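CD180 antigen (Mus musculus, PDB 3T6Q) may cooperate with MD-1 and TLR4 in the innate immune response of B cells to bacterial lipopolysaccharide, leading to NF-kappa-B activation. Local coordinates at residues 61-72 and 85-96. Sequence-based numbering, arbitrary orientation.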
ATOM      1  N   PHE A  61      -9.368  13.082  22.544  1.00 23.74           N
ATOM      2  CA  PHE A  61      -8.329  12.191  21.975  1.00 24.47           C
ATOM      3  C   PHE A  61      -8.998  10.841  21.692  1.00 22.54           C
ATOM      4  O   PHE A  61      -9.529  10.214  22.598  1.00 25.60           O
ATOM      5  CB  PHE A  61      -7.166  11.987  23.000  1.00 22.39           C
ATOM      6  CG  PHE A  61      -6.053  11.049  22.508  1.00 27.83           C
ATOM      7  CD1 PHE A  61      -6.140   9.668  22.718  1.00 27.83           C
ATOM      8  CD2 PHE A  61      -4.958  11.550  21.805  1.00 28.01           C
ATOM      9  CE1 PHE A  61      -5.148   8.808  22.268  1.00 30.42           C
ATOM     10  CE2 PHE A  61      -3.962  10.694  21.338  1.00 28.66           C
ATOM     11  CZ  PHE A  61      -4.063   9.325  21.572  1.00 25.41           C
ATOM     12  N   LEU A  62      -8.941  10.366  20.455  1.00 21.77           N
ATOM     13  CA  LEU A  62      -9.498   9.051  20.127  1.00 20.08           C
ATOM     14  C   LEU A  62      -8.505   8.287  19.226  1.00 21.74           C
ATOM     15  O   LEU A  62      -8.204   8.719  18.138  1.00 19.94           O
ATOM     16  CB  LEU A  62     -10.844   9.242  19.387  1.00 21.30           C
ATOM     17  CG  LEU A  62     -11.564   7.983  18.841  1.00 19.68           C
ATOM     18  CD1 LEU A  62     -11.833   7.038  19.977  1.00 22.53           C
ATOM     19  CD2 LEU A  62     -12.822   8.387  18.088  1.00 20.05           C
ATOM     20  N   ASP A  63      -8.021   7.152  19.696  1.00 21.06           N
ATOM     21  CA  ASP A  63      -7.071   6.354  18.927  1.00 19.70           C
ATOM     22  C   ASP A  63      -7.728   5.024  18.474  1.00 19.41           C
ATOM     23  O   ASP A  63      -8.011   4.127  19.293  1.00 23.51           O
ATOM     24  CB  ASP A  63      -5.858   6.092  19.817  1.00 22.31           C
ATOM     25  CG  ASP A  63      -4.685   5.363  19.090  1.00 25.17           C
ATOM     26  OD1 ASP A  63      -4.788   5.000  17.896  1.00 25.43           O
ATOM     27  OD2 ASP A  63      -3.656   5.166  19.764  1.00 28.95           O
ATOM     28  N   LEU A  64      -7.927   4.921  17.167  1.00 19.47           N
ATOM     29  CA  LEU A  64      -8.495   3.749  16.499  1.00 20.50           C
ATOM     30  C   LEU A  64      -7.409   2.992  15.630  1.00 21.22           C
ATOM     31  O   LEU A  64      -7.727   2.341  14.640  1.00 18.38           O
ATOM     32  CB  LEU A  64      -9.652   4.229  15.629  1.00 19.80           C
ATOM     33  CG  LEU A  64     -10.806   4.918  16.409  1.00 18.03           C
ATOM     34  CD1 LEU A  64     -11.711   5.671  15.446  1.00 19.88           C
ATOM     35  CD2 LEU A  64     -11.577   3.936  17.254  1.00 23.20           C
ATOM     36  N   THR A  65      -6.149   3.098  16.034  1.00 19.20           N
ATOM     37  CA  THR A  65      -5.028   2.410  15.363  1.00 20.43           C
ATOM     38  C   THR A  65      -5.320   0.928  15.165  1.00 18.64           C
ATOM     39  O   THR A  65      -5.695   0.237  16.115  1.00 22.16           O
ATOM     40  CB  THR A  65      -3.738   2.531  16.197  1.00 18.96           C
ATOM     41  OG1 THR A  65      -3.299   3.883  16.179  1.00 19.13           O
ATOM     42  CG2 THR A  65      -2.607   1.598  15.649  1.00 18.64           C
ATOM     43  N   ARG A  66      -5.189   0.463  13.926  1.00 20.00           N
ATOM     44  CA  ARG A  66      -5.311  -0.949  13.599  1.00 22.13           C
ATOM     45  C   ARG A  66      -6.570  -1.614  14.241  1.00 24.56           C
ATOM     46  O   ARG A  66      -6.465  -2.602  15.004  1.00 23.86           O
ATOM     47  CB  ARG A  66      -4.021  -1.737  13.894  1.00 22.43           C
ATOM     48  CG  ARG A  66      -4.078  -3.168  13.304  1.00 26.41           C
ATOM     49  CD  ARG A  66      -2.762  -3.891  13.097  1.00 30.91           C
ATOM     50  NE  ARG A  66      -1.987  -3.261  12.035  1.00 37.70           N
ATOM     51  CZ  ARG A  66      -1.969  -3.643  10.766  1.00 30.43           C
ATOM     52  NH1 ARG A  66      -1.241  -2.970   9.921  1.00 29.32           N
ATOM     53  NH2 ARG A  66      -2.697  -4.668  10.342  1.00 37.98           N
ATOM     54  N   CYS A  67      -7.736  -1.049  13.929  1.00 22.24           N
ATOM     55  CA  CYS A  67      -9.029  -1.579  14.413  1.00 23.23           C
ATOM     56  C   CYS A  67      -9.794  -2.337  13.328  1.00 23.29           C
ATOM     57  O   CYS A  67     -10.994  -2.571  13.466  1.00 21.82           O
ATOM     58  CB  CYS A  67      -9.914  -0.438  14.971  1.00 21.06           C
ATOM     59  SG  CYS A  67      -9.403  -0.087  16.662  1.00 23.12           S
ATOM     60  N   GLN A  68      -9.113  -2.674  12.238  1.00 21.78           N
ATOM     61  CA  GLN A  68      -9.752  -3.395  11.122  1.00 26.18           C
ATOM     62  C   GLN A  68     -10.950  -2.633  10.521  1.00 27.07           C
ATOM     63  O   GLN A  68     -11.927  -3.233  10.042  1.00 23.17           O
ATOM     64  CB  GLN A  68     -10.109  -4.833  11.569  1.00 27.16           C
ATOM     65  CG  GLN A  68      -8.876  -5.659  11.893  1.00 35.10           C
ATOM     66  CD  GLN A  68      -9.210  -7.022  12.455  1.00 48.25           C
ATOM     67  OE1 GLN A  68      -8.773  -7.375  13.543  1.00 52.75           O
ATOM     68  NE2 GLN A  68      -9.991  -7.798  11.716  1.00 46.78           N
ATOM     69  N   ILE A  69     -10.869  -1.300  10.493  1.00 21.88           N
ATOM     70  CA  ILE A  69     -11.942  -0.482   9.952  1.00 20.53           C
ATOM     71  C   ILE A  69     -11.823  -0.395   8.436  1.00 23.66           C
ATOM     72  O   ILE A  69     -10.788   0.027   7.934  1.00 21.47           O
ATOM     73  CB  ILE A  69     -11.889   0.955  10.534  1.00 17.73           C
ATOM     74  CG1 ILE A  69     -12.050   0.901  12.042  1.00 19.42           C
ATOM     75  CG2 ILE A  69     -12.953   1.829   9.876  1.00 17.91           C
ATOM     76  CD1 ILE A  69     -11.511   2.198  12.716  1.00 20.51           C
ATOM     77  N   TYR A  70     -12.859  -0.854   7.720  1.00 20.68           N
ATOM     78  CA  TYR A  70     -12.937  -0.754   6.263  1.00 21.61           C
ATOM     79  C   TYR A  70     -13.811   0.396   5.809  1.00 19.34           C
ATOM     80  O   TYR A  70     -13.628   0.878   4.701  1.00 25.39           O
ATOM     81  CB  TYR A  70     -13.490  -2.065   5.667  1.00 22.65           C
ATOM     82  CG  TYR A  70     -12.523  -3.233   5.836  1.00 24.81           C
ATOM     83  CD1 TYR A  70     -11.619  -3.556   4.825  1.00 23.41           C
ATOM     84  CD2 TYR A  70     -12.502  -3.994   7.015  1.00 27.08           C
ATOM     85  CE1 TYR A  70     -10.736  -4.635   4.962  1.00 27.50           C
ATOM     86  CE2 TYR A  70     -11.586  -5.050   7.181  1.00 29.73           C
ATOM     87  CZ  TYR A  70     -10.713  -5.369   6.142  1.00 28.28           C
ATOM     88  OH  TYR A  70      -9.812  -6.432   6.256  1.00 34.44           O
ATOM     89  N   TRP A  71     -14.776   0.828   6.631  1.00 21.35           N
ATOM     90  CA  TRP A  71     -15.738   1.841   6.200  1.00 21.13           C
ATOM     91  C   TRP A  71     -15.896   2.921   7.238  1.00 19.29           C
ATOM     92  O   TRP A  71     -16.112   2.617   8.383  1.00 22.87           O
ATOM     93  CB  TRP A  71     -17.130   1.215   5.947  1.00 23.38           C
ATOM     94  CG  TRP A  71     -17.083   0.196   4.838  1.00 26.48           C
ATOM     95  CD1 TRP A  71     -16.877  -1.192   4.953  1.00 29.44           C
ATOM     96  CD2 TRP A  71     -17.139   0.457   3.390  1.00 26.75           C
ATOM     97  NE1 TRP A  71     -16.862  -1.789   3.704  1.00 26.11           N
ATOM     98  CE2 TRP A  71     -16.996  -0.855   2.725  1.00 27.87           C
ATOM     99  CE3 TRP A  71     -17.281   1.588   2.608  1.00 26.86           C
ATOM    100  CZ2 TRP A  71     -17.027  -0.982   1.347  1.00 27.98           C
ATOM    101  CZ3 TRP A  71     -17.316   1.439   1.218  1.00 27.50           C
ATOM    102  CH2 TRP A  71     -17.188   0.186   0.607  1.00 30.31           C
ATOM    103  N   ILE A  72     -15.886   4.179   6.807  1.00 21.11           N
ATOM    104  CA  ILE A  72     -16.261   5.312   7.711  1.00 22.92           C
ATOM    105  C   ILE A  72     -17.442   6.051   7.070  1.00 25.12           C
ATOM    106  O   ILE A  72     -17.248   6.787   6.098  1.00 24.80           O
ATOM    107  CB  ILE A  72     -15.083   6.304   7.918  1.00 22.14           C
ATOM    108  CG1 ILE A  72     -13.805   5.531   8.282  1.00 23.04           C
ATOM    109  CG2 ILE A  72     -15.445   7.350   9.005  1.00 19.28           C
ATOM    110  CD1 ILE A  72     -12.603   6.444   8.619  1.00 23.51           C
ATOM    111  N   THR A  85      -7.395  15.236  18.659  1.00 19.97           N
ATOM    112  CA  THR A  85      -6.505  14.267  17.946  1.00 21.15           C
ATOM    113  C   THR A  85      -7.348  13.070  17.566  1.00 18.03           C
ATOM    114  O   THR A  85      -8.084  12.546  18.398  1.00 20.69           O
ATOM    115  CB  THR A  85      -5.348  13.815  18.868  1.00 24.52           C
ATOM    116  OG1 THR A  85      -4.533  14.958  19.129  1.00 23.05           O
ATOM    117  CG2 THR A  85      -4.425  12.706  18.217  1.00 21.51           C
ATOM    118  N   LEU A  86      -7.280  12.675  16.304  1.00 18.66           N
ATOM    119  CA  LEU A  86      -7.939  11.431  15.896  1.00 17.30           C
ATOM    120  C   LEU A  86      -6.880  10.539  15.194  1.00 18.17           C
ATOM    121  O   LEU A  86      -6.183  11.014  14.314  1.00 19.47           O
ATOM    122  CB  LEU A  86      -9.046  11.790  14.919  1.00 16.90           C
ATOM    123  CG  LEU A  86      -9.759  10.595  14.222  1.00 17.14           C
ATOM    124  CD1 LEU A  86     -10.376   9.697  15.265  1.00 17.52           C
ATOM    125  CD2 LEU A  86     -10.739  11.130  13.185  1.00 17.21           C
ATOM    126  N   VAL A  87      -6.732   9.292  15.636  1.00 18.25           N
ATOM    127  CA  VAL A  87      -5.702   8.409  15.041  1.00 17.77           C
ATOM    128  C   VAL A  87      -6.404   7.258  14.301  1.00 18.45           C
ATOM    129  O   VAL A  87      -7.045   6.430  14.941  1.00 18.43           O
ATOM    130  CB  VAL A  87      -4.815   7.810  16.125  1.00 19.52           C
ATOM    131  CG1 VAL A  87      -3.627   7.033  15.519  1.00 17.54           C
ATOM    132  CG2 VAL A  87      -4.264   8.896  17.079  1.00 17.57           C
ATOM    133  N   LEU A  88      -6.308   7.235  12.975  1.00 17.05           N
ATOM    134  CA  LEU A  88      -6.931   6.156  12.157  1.00 18.99           C
ATOM    135  C   LEU A  88      -5.871   5.294  11.468  1.00 19.39           C
ATOM    136  O   LEU A  88      -6.138   4.596  10.480  1.00 18.54           O
ATOM    137  CB  LEU A  88      -7.885   6.766  11.104  1.00 19.71           C
ATOM    138  CG  LEU A  88      -9.242   7.131  11.777  1.00 22.04           C
ATOM    139  CD1 LEU A  88      -9.923   8.166  10.890  1.00 21.31           C
ATOM    140  CD2 LEU A  88     -10.141   5.897  12.002  1.00 22.27           C
ATOM    141  N   THR A  89      -4.656   5.413  11.964  1.00 18.99           N
ATOM    142  CA  THR A  89      -3.501   4.717  11.415  1.00 19.74           C
ATOM    143  C   THR A  89      -3.735   3.199  11.289  1.00 18.35           C
ATOM    144  O   THR A  89      -4.288   2.589  12.196  1.00 16.81           O
ATOM    145  CB  THR A  89      -2.299   4.997  12.323  1.00 18.32           C
ATOM    146  OG1 THR A  89      -1.972   6.392  12.160  1.00 18.41           O
ATOM    147  CG2 THR A  89      -1.058   4.130  11.887  1.00 17.05           C
ATOM    148  N   ALA A  90      -3.280   2.631  10.170  1.00 18.24           N
ATOM    149  CA  ALA A  90      -3.204   1.178   9.952  1.00 19.37           C
ATOM    150  C   ALA A  90      -4.587   0.496   9.859  1.00 21.64           C
ATOM    151  O   ALA A  90      -4.746  -0.673  10.260  1.00 21.05           O
ATOM    152  CB  ALA A  90      -2.329   0.475  10.983  1.00 18.55           C
ATOM    153  N   ASN A  91      -5.569   1.241   9.343  1.00 23.06           N
ATOM    154  CA  ASN A  91      -6.901   0.679   9.035  1.00 22.05           C
ATOM    155  C   ASN A  91      -7.049   0.536   7.527  1.00 21.38           C
ATOM    156  O   ASN A  91      -6.682   1.442   6.781  1.00 20.00           O
ATOM    157  CB  ASN A  91      -8.046   1.564   9.621  1.00 21.53           C
ATOM    158  CG  ASN A  91      -8.153   1.416  11.096  1.00 21.35           C
ATOM    159  OD1 ASN A  91      -8.598   0.355  11.592  1.00 20.12           O
ATOM    160  ND2 ASN A  91      -7.670   2.417  11.834  1.00 18.77           N
ATOM    161  N   PRO A  92      -7.585  -0.601   7.061  1.00 20.80           N
ATOM    162  CA  PRO A  92      -7.651  -0.790   5.598  1.00 24.02           C
ATOM    163  C   PRO A  92      -8.878  -0.112   4.939  1.00 26.82           C
ATOM    164  O   PRO A  92      -9.810  -0.789   4.426  1.00 23.36           O
ATOM    165  CB  PRO A  92      -7.729  -2.331   5.471  1.00 23.44           C
ATOM    166  CG  PRO A  92      -8.506  -2.736   6.718  1.00 24.10           C
ATOM    167  CD  PRO A  92      -7.940  -1.831   7.799  1.00 23.45           C
ATOM    168  N   LEU A  93      -8.864   1.218   4.916  1.00 24.98           N
ATOM    169  CA  LEU A  93     -10.087   1.965   4.620  1.00 20.29           C
ATOM    170  C   LEU A  93     -10.431   1.864   3.140  1.00 18.23           C
ATOM    171  O   LEU A  93      -9.613   2.136   2.291  1.00 21.99           O
ATOM    172  CB  LEU A  93      -9.924   3.455   4.988  1.00 21.58           C
ATOM    173  CG  LEU A  93      -9.604   3.739   6.459  1.00 22.93           C
ATOM    174  CD1 LEU A  93      -9.309   5.219   6.704  1.00 22.63           C
ATOM    175  CD2 LEU A  93     -10.783   3.276   7.313  1.00 23.73           C
ATOM    176  N   ILE A  94     -11.673   1.506   2.854  1.00 21.84           N
ATOM    177  CA  ILE A  94     -12.195   1.483   1.481  1.00 18.82           C
ATOM    178  C   ILE A  94     -12.818   2.845   1.127  1.00 21.09           C
ATOM    179  O   ILE A  94     -12.677   3.319   0.009  1.00 20.28           O
ATOM    180  CB  ILE A  94     -13.240   0.353   1.317  1.00 19.01           C
ATOM    181  CG1 ILE A  94     -12.580  -1.007   1.640  1.00 20.85           C
ATOM    182  CG2 ILE A  94     -13.837   0.345  -0.120  1.00 19.45           C
ATOM    183  CD1 ILE A  94     -13.579  -2.130   1.846  1.00 29.07           C
ATOM    184  N   PHE A  95     -13.521   3.461   2.071  1.00 19.59           N
ATOM    185  CA  PHE A  95     -14.164   4.746   1.753  1.00 21.54           C
ATOM    186  C   PHE A  95     -14.484   5.499   2.997  1.00 20.34           C
ATOM    187  O   PHE A  95     -14.836   4.917   4.000  1.00 22.15           O
ATOM    188  CB  PHE A  95     -15.481   4.550   0.959  1.00 23.36           C
ATOM    189  CG  PHE A  95     -15.944   5.784   0.196  1.00 23.88           C
ATOM    190  CD1 PHE A  95     -15.352   6.141  -1.010  1.00 25.46           C
ATOM    191  CD2 PHE A  95     -17.017   6.566   0.679  1.00 27.94           C
ATOM    192  CE1 PHE A  95     -15.795   7.259  -1.718  1.00 25.65           C
ATOM    193  CE2 PHE A  95     -17.465   7.685  -0.022  1.00 23.40           C
ATOM    194  CZ  PHE A  95     -16.843   8.028  -1.225  1.00 25.27           C
ATOM    195  N   MET A  96     -14.447   6.818   2.880  1.00 26.20           N
ATOM    196  CA  MET A  96     -14.743   7.671   4.008  1.00 24.45           C
ATOM    197  C   MET A  96     -15.728   8.730   3.503  1.00 24.10           C
ATOM    198  O   MET A  96     -15.468   9.436   2.506  1.00 24.70           O
ATOM    199  CB  MET A  96     -13.432   8.291   4.508  1.00 24.02           C
ATOM    200  CG  MET A  96     -13.643   9.338   5.583  1.00 27.84           C
ATOM    201  SD  MET A  96     -12.021   9.854   6.207  1.00 29.93           S
ATOM    202  CE  MET A  96     -12.504  10.674   7.715  1.00 30.63           C
TER
HETATM  203  O   HOH W   1      -6.649  -2.642  10.896  1.00 19.80           O
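Asn91 fills the hollow where 61-72 bends away from its strand, its amide meeting backbone atoms on two sides. ND2 donates to Leu64 O (2.8 Å, N-H...O 174°), a partner in the amide plane although the nitrogen stands above the plane of that carbonyl, and also bonds Leu88 O. OD1 accepts from Cys67 N at 2.9 Å and from Ile69 N at 3.0 Å, the donors arriving from opposite faces of the amide plane. With CG beside its backbone N (chi1 -74°), the amide is directed into the bend, and four bonds fix its rotation. This is a rung of the asparagine ladder of a leucine-rich-repeat solenoid, tying LRR 3 to LRR 2, where Cys67 holds the equivalent position; parallel strands 61-63 and 85-87, whose axes come within 4.9 Å, lie side by side on the concave face. Inside the coil, leucines and isoleucines pack side by side: Leu88 CD2 sits in the notch between Leu64 CD1, at 3.8 Å, and Ile69 CD1, while Ile72 CD1 rests against Leu88 CD1 and Leu93 CD2. Farther along, on the outside of the coil, Pro92 CG presses on one face of the Tyr70 ring, 3.6 Å from its centroid, a CH-pi contact. Ile94 sets CB over the six-membered ring of Trp71, whose CH2 meets Ile94 CG2 at 3.4 Å. On the concave face, Val87 CG1 lies against the hydrogen-bonded pair Asp63 OD1 and Thr65 OG1; OD1 also accepts from Thr65 N in an Asx turn, and Asp63 OD2 salt-bridges a basic side chain of another protein's chain.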